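Local coordinates for protein amine oxidase (Emericella nidulans, PDB 3PGB) that probably oxidises primary amines, using copper and a topaquinone cofactor formed from one of its own tyrosines, at residues N242-L256 against K303-Q315. Sequence-based numbering, arbitrary orientation.
Sequences NMADDEFDSETLLPL and KPNVDGAWAHTEQ
The Phe248 ring lies flat on the imidazole of His312, planes 6° apart and centroids 3.4 Å from each other, while the carbonyl O of Gly308 covers the opposite face of the histidine. In the plane of that ring, His312 NE2 donates to Asp307 OD2 at 2.5 Å. Asp307 CG stands anti to the backbone N (chi1 -158°), which carries the carboxylate across to the 242-256 loop. There the Asp245 backbone N donates to Asp307 OD2 at 3.1 Å, from the face opposite to His312 NE2, and Ser250 OG donates to Asp307 OD1 at 2.6 Å from above the carboxylate plane.

Toward the ends of strands 235-242 and 255-263 the packing stays close. Leu253 CD1 rests on Ala311 CB and Leu254 CD2 on Trp310, whose NE1 is bonded to Val306 O. Amides tie the backbones together: Asn242 ND2 to Asn305 O (2.8 Å), and Asn305 ND2 to Pro255 O (2.9 Å), the latter nitrogen also serving Ser526 O.

The solvent side is the start and middle of the Asp245–Phe248 type II turn. Asp245 is exposed, its OD2 3.4 Å from Asp307 OD2 without a bond; Phe248 returns the turn to the packed part and meets Arg738 of the second subunit. The contact thus joins the five-stranded sheet to the loop between helix 287-294 and strand 329-331. Three donors hold the Asp307 carboxylate and probably offset its repulsion with Asp245, while the NE2 bond and Phe248 stack hold the imidazole's rotation.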
loop_
_atom_site.group_PDB
_atom_site.type_symbol
_atom_site.label_atom_id
_atom_site.label_comp_id
_atom_site.label_asym_id
_atom_site.label_seq_id
_atom_site.Cartn_x
_atom_site.Cartn_y
_atom_site.Cartn_z
ATOM N N ASN A 242 -10.610 -13.131 33.061
ATOM C CA ASN A 242 -9.862 -14.347 33.405
ATOM C C ASN A 242 -8.365 -14.119 33.232
ATOM O O ASN A 242 -7.941 -13.383 32.349
ATOM C CB ASN A 242 -10.304 -15.550 32.549
ATOM C CG ASN A 242 -11.009 -16.632 33.361
ATOM O OD1 ASN A 242 -10.773 -16.778 34.565
ATOM N ND2 ASN A 242 -11.866 -17.407 32.697
ATOM N N MET A 243 -7.572 -14.757 34.081
ATOM C CA MET A 243 -6.126 -14.636 34.013
ATOM C C MET A 243 -5.557 -15.630 33.004
ATOM O O MET A 243 -6.098 -16.726 32.821
ATOM C CB MET A 243 -5.497 -14.838 35.400
ATOM C CG MET A 243 -5.630 -13.613 36.304
ATOM S SD MET A 243 -4.763 -13.728 37.882
ATOM C CE MET A 243 -3.045 -13.693 37.346
ATOM N N ALA A 244 -4.474 -15.227 32.347
ATOM C CA ALA A 244 -3.777 -16.086 31.394
ATOM C C ALA A 244 -2.916 -17.072 32.151
ATOM O O ALA A 244 -2.567 -16.837 33.309
ATOM C CB ALA A 244 -2.911 -15.255 30.454
ATOM N N ASP A 245 -2.567 -18.172 31.490
ATOM C CA ASP A 245 -1.650 -19.158 32.063
ATOM C C ASP A 245 -0.272 -18.524 32.248
ATOM O O ASP A 245 0.042 -17.501 31.630
ATOM C CB ASP A 245 -1.544 -20.394 31.162
ATOM C CG ASP A 245 -2.887 -21.105 30.960
ATOM O OD1 ASP A 245 -3.758 -21.025 31.855
ATOM O OD2 ASP A 245 -3.063 -21.749 29.898
ATOM N N ASP A 246 0.544 -19.130 33.103
ATOM C CA ASP A 246 1.874 -18.596 33.408
ATOM C C ASP A 246 2.725 -18.490 32.144
ATOM O O ASP A 246 2.810 -19.437 31.365
ATOM C CB ASP A 246 2.587 -19.488 34.434
ATOM C CG ASP A 246 1.862 -19.544 35.779
ATOM O OD1 ASP A 246 1.148 -18.571 36.123
ATOM O OD2 ASP A 246 2.016 -20.567 36.490
ATOM N N GLU A 247 3.348 -17.332 31.945
ATOM C CA GLU A 247 4.212 -17.090 30.780
ATOM C C GLU A 247 3.450 -17.026 29.439
ATOM O O GLU A 247 3.990 -17.373 28.382
ATOM C CB GLU A 247 5.398 -18.093 30.728
ATOM C CG GLU A 247 6.454 -17.853 31.828
ATOM C CD GLU A 247 7.849 -18.362 31.456
ATOM O OE1 GLU A 247 8.724 -17.526 31.100
ATOM O OE2 GLU A 247 8.069 -19.597 31.518
ATOM N N PHE A 248 2.200 -16.570 29.497
ATOM C CA PHE A 248 1.446 -16.158 28.306
ATOM C C PHE A 248 0.814 -14.781 28.551
ATOM O O PHE A 248 0.459 -14.455 29.680
ATOM C CB PHE A 248 0.385 -17.197 27.950
ATOM C CG PHE A 248 0.956 -18.484 27.410
ATOM C CD1 PHE A 248 1.497 -18.534 26.127
ATOM C CD2 PHE A 248 0.959 -19.646 28.185
ATOM C CE1 PHE A 248 2.025 -19.713 25.618
ATOM C CE2 PHE A 248 1.490 -20.836 27.685
ATOM C CZ PHE A 248 2.024 -20.868 26.397
ATOM N N ASP A 249 0.688 -13.971 27.502
ATOM C CA ASP A 249 0.189 -12.597 27.647
ATOM C C ASP A 249 -1.190 -12.427 26.992
ATOM O O ASP A 249 -1.424 -11.487 26.224
ATOM C CB ASP A 249 1.204 -11.607 27.052
ATOM C CG ASP A 249 1.046 -10.197 27.601
ATOM O OD1 ASP A 249 0.797 -10.042 28.813
ATOM O OD2 ASP A 249 1.185 -9.242 26.818
ATOM N N SER A 250 -2.113 -13.323 27.332
ATOM C CA SER A 250 -3.370 -13.442 26.601
ATOM C C SER A 250 -4.616 -12.923 27.344
ATOM O O SER A 250 -5.737 -13.201 26.921
ATOM C CB SER A 250 -3.571 -14.911 26.222
ATOM O OG SER A 250 -3.704 -15.715 27.383
ATOM N N GLU A 251 -4.435 -12.155 28.418
ATOM C CA GLU A 251 -5.568 -11.748 29.254
ATOM C C GLU A 251 -6.589 -10.891 28.512
ATOM O O GLU A 251 -7.795 -11.033 28.733
ATOM C CB GLU A 251 -5.104 -11.007 30.507
ATOM C CG GLU A 251 -6.265 -10.638 31.446
ATOM C CD GLU A 251 -5.807 -10.110 32.791
ATOM O OE1 GLU A 251 -6.406 -9.119 33.261
ATOM O OE2 GLU A 251 -4.852 -10.672 33.374
ATOM N N THR A 252 -6.115 -10.013 27.629
ATOM C CA THR A 252 -7.018 -9.148 26.869
ATOM C C THR A 252 -7.953 -9.930 25.925
ATOM O O THR A 252 -8.868 -9.346 25.363
ATOM C CB THR A 252 -6.258 -8.047 26.072
ATOM O OG1 THR A 252 -5.565 -8.626 24.958
ATOM C CG2 THR A 252 -5.274 -7.300 26.966
ATOM N N LEU A 253 -7.718 -11.233 25.756
ATOM C CA LEU A 253 -8.664 -12.136 25.082
ATOM C C LEU A 253 -9.624 -12.872 26.026
ATOM O O LEU A 253 -10.348 -13.754 25.578
ATOM C CB LEU A 253 -7.909 -13.197 24.274
ATOM C CG LEU A 253 -6.998 -12.708 23.147
ATOM C CD1 LEU A 253 -6.432 -13.905 22.395
ATOM C CD2 LEU A 253 -7.736 -11.763 22.206
ATOM N N LEU A 254 -9.648 -12.512 27.310
ATOM C CA LEU A 254 -10.394 -13.275 28.317
ATOM C C LEU A 254 -11.398 -12.453 29.154
ATOM O O LEU A 254 -11.440 -12.590 30.373
ATOM C CB LEU A 254 -9.395 -13.971 29.256
ATOM C CG LEU A 254 -8.305 -14.812 28.587
ATOM C CD1 LEU A 254 -7.340 -15.358 29.629
ATOM C CD2 LEU A 254 -8.914 -15.947 27.743
ATOM N N PRO A 255 -12.228 -11.617 28.505
ATOM C CA PRO A 255 -13.253 -10.887 29.262
ATOM C C PRO A 255 -14.309 -11.829 29.843
ATOM O O PRO A 255 -14.525 -12.912 29.293
ATOM C CB PRO A 255 -13.879 -9.972 28.209
ATOM C CG PRO A 255 -13.655 -10.672 26.914
ATOM C CD PRO A 255 -12.343 -11.379 27.055
ATOM N N LEU A 256 -14.952 -11.427 30.941
ATOM C CA LEU A 256 -15.924 -12.303 31.626
ATOM C C LEU A 256 -17.361 -11.768 31.674
ATOM O O LEU A 256 -18.297 -12.545 31.857
ATOM C CB LEU A 256 -15.440 -12.644 33.034
ATOM C CG LEU A 256 -14.148 -13.460 33.134
ATOM C CD1 LEU A 256 -13.894 -13.842 34.591
ATOM C CD2 LEU A 256 -14.201 -14.709 32.251
ATOM N N LYS A 303 -21.121 -18.327 29.904
ATOM C CA LYS A 303 -19.835 -19.008 30.060
ATOM C C LYS A 303 -18.627 -18.060 30.007
ATOM O O LYS A 303 -18.662 -17.040 29.321
ATOM C CB LYS A 303 -19.671 -20.081 28.974
ATOM C CG LYS A 303 -20.702 -21.221 29.002
ATOM C CD LYS A 303 -20.614 -22.044 27.701
ATOM C CE LYS A 303 -21.809 -22.988 27.488
ATOM N NZ LYS A 303 -21.638 -24.299 28.185
ATOM N N PRO A 304 -17.543 -18.410 30.719
ATOM C CA PRO A 304 -16.310 -17.642 30.648
ATOM C C PRO A 304 -15.504 -17.908 29.382
ATOM O O PRO A 304 -15.720 -18.910 28.695
ATOM C CB PRO A 304 -15.512 -18.171 31.832
ATOM C CG PRO A 304 -15.939 -19.564 31.951
ATOM C CD PRO A 304 -17.397 -19.576 31.603
ATOM N N ASN A 305 -14.577 -17.004 29.095
ATOM C CA ASN A 305 -13.495 -17.277 28.172
ATOM C C ASN A 305 -12.326 -17.782 29.001
ATOM O O ASN A 305 -11.860 -17.079 29.886
ATOM C CB ASN A 305 -13.096 -16.009 27.416
ATOM C CG ASN A 305 -14.191 -15.509 26.493
ATOM O OD1 ASN A 305 -14.475 -16.120 25.460
ATOM N ND2 ASN A 305 -14.803 -14.388 26.851
ATOM N N VAL A 306 -11.865 -19.000 28.734
ATOM C CA VAL A 306 -10.714 -19.551 29.444
ATOM C C VAL A 306 -9.524 -19.708 28.499
ATOM O O VAL A 306 -9.685 -20.050 27.323
ATOM C CB VAL A 306 -11.048 -20.893 30.131
ATOM C CG1 VAL A 306 -12.361 -20.779 30.888
ATOM C CG2 VAL A 306 -11.112 -22.020 29.124
ATOM N N ASP A 307 -8.333 -19.450 29.030
ATOM C CA ASP A 307 -7.111 -19.489 28.241
ATOM C C ASP A 307 -6.827 -20.888 27.708
ATOM O O ASP A 307 -7.169 -21.893 28.332
ATOM C CB ASP A 307 -5.912 -18.989 29.066
ATOM C CG ASP A 307 -4.759 -18.496 28.191
ATOM O OD1 ASP A 307 -5.029 -17.956 27.099
ATOM O OD2 ASP A 307 -3.582 -18.629 28.596
ATOM N N GLY A 308 -6.195 -20.928 26.541
ATOM C CA GLY A 308 -5.851 -22.171 25.863
ATOM C C GLY A 308 -5.024 -21.866 24.633
ATOM O O GLY A 308 -4.811 -20.694 24.295
ATOM N N ALA A 309 -4.557 -22.913 23.958
ATOM C CA ALA A 309 -3.694 -22.770 22.772
ATOM C C ALA A 309 -4.210 -21.731 21.768
ATOM O O ALA A 309 -3.420 -21.004 21.157
ATOM C CB ALA A 309 -3.517 -24.122 22.081
ATOM N N TRP A 310 -5.534 -21.676 21.614
ATOM C CA TRP A 310 -6.207 -20.717 20.730
ATOM C C TRP A 310 -5.787 -19.263 20.964
ATOM O O TRP A 310 -5.764 -18.473 20.021
ATOM C CB TRP A 310 -7.731 -20.834 20.881
ATOM C CG TRP A 310 -8.268 -20.364 22.217
ATOM C CD1 TRP A 310 -8.405 -21.105 23.357
ATOM C CD2 TRP A 310 -8.742 -19.047 22.540
ATOM N NE1 TRP A 310 -8.940 -20.334 24.369
ATOM C CE2 TRP A 310 -9.154 -19.069 23.893
ATOM C CE3 TRP A 310 -8.865 -17.857 21.815
ATOM C CZ2 TRP A 310 -9.672 -17.946 24.532
ATOM C CZ3 TRP A 310 -9.384 -16.740 22.456
ATOM C CH2 TRP A 310 -9.780 -16.795 23.801
ATOM N N ALA A 311 -5.473 -18.920 22.216
ATOM C CA ALA A 311 -5.055 -17.559 22.583
ATOM C C ALA A 311 -3.536 -17.376 22.683
ATOM O O ALA A 311 -3.066 -16.301 23.055
ATOM C CB ALA A 311 -5.710 -17.153 23.902
ATOM N N HIS A 312 -2.774 -18.413 22.348
ATOM C CA HIS A 312 -1.319 -18.372 22.469
ATOM C C HIS A 312 -0.656 -18.272 21.099
ATOM O O HIS A 312 -1.226 -18.684 20.099
ATOM C CB HIS A 312 -0.822 -19.609 23.211
ATOM C CG HIS A 312 -1.313 -19.701 24.621
ATOM N ND1 HIS A 312 -1.172 -20.839 25.385
ATOM C CD2 HIS A 312 -1.947 -18.798 25.405
ATOM C CE1 HIS A 312 -1.689 -20.628 26.581
ATOM N NE2 HIS A 312 -2.167 -19.398 26.619
ATOM N N THR A 313 0.563 -17.743 21.071
ATOM C CA THR A 313 1.241 -17.391 19.817
ATOM C C THR A 313 2.150 -18.488 19.263
ATOM O O THR A 313 2.614 -18.385 18.125
ATOM C CB THR A 313 2.076 -16.125 20.007
ATOM O OG1 THR A 313 2.999 -16.327 21.085
ATOM C CG2 THR A 313 1.171 -14.946 20.328
ATOM N N GLU A 314 2.415 -19.510 20.075
ATOM C CA GLU A 314 3.165 -20.710 19.670
ATOM C C GLU A 314 2.684 -21.305 18.341
ATOM O O GLU A 314 1.527 -21.127 17.946
ATOM C CB GLU A 314 3.042 -21.792 20.765
ATOM C CG GLU A 314 1.575 -22.248 21.036
ATOM C CD GLU A 314 1.410 -23.232 22.215
ATOM O OE1 GLU A 314 0.365 -23.932 22.246
ATOM O OE2 GLU A 314 2.299 -23.301 23.105
ATOM N N GLN A 315 3.569 -22.034 17.669
ATOM C CA GLN A 315 3.203 -22.737 16.443
ATOM C C GLN A 315 2.027 -23.676 16.701
ATOM O O GLN A 315 1.998 -24.369 17.712
ATOM C CB GLN A 315 4.396 -23.530 15.905
ATOM C CG GLN A 315 4.193 -24.134 14.512
ATOM C CD GLN A 315 3.307 -25.367 14.512
ATOM O OE1 GLN A 315 3.249 -26.108 15.492
ATOM N NE2 GLN A 315 2.609 -25.589 13.406
#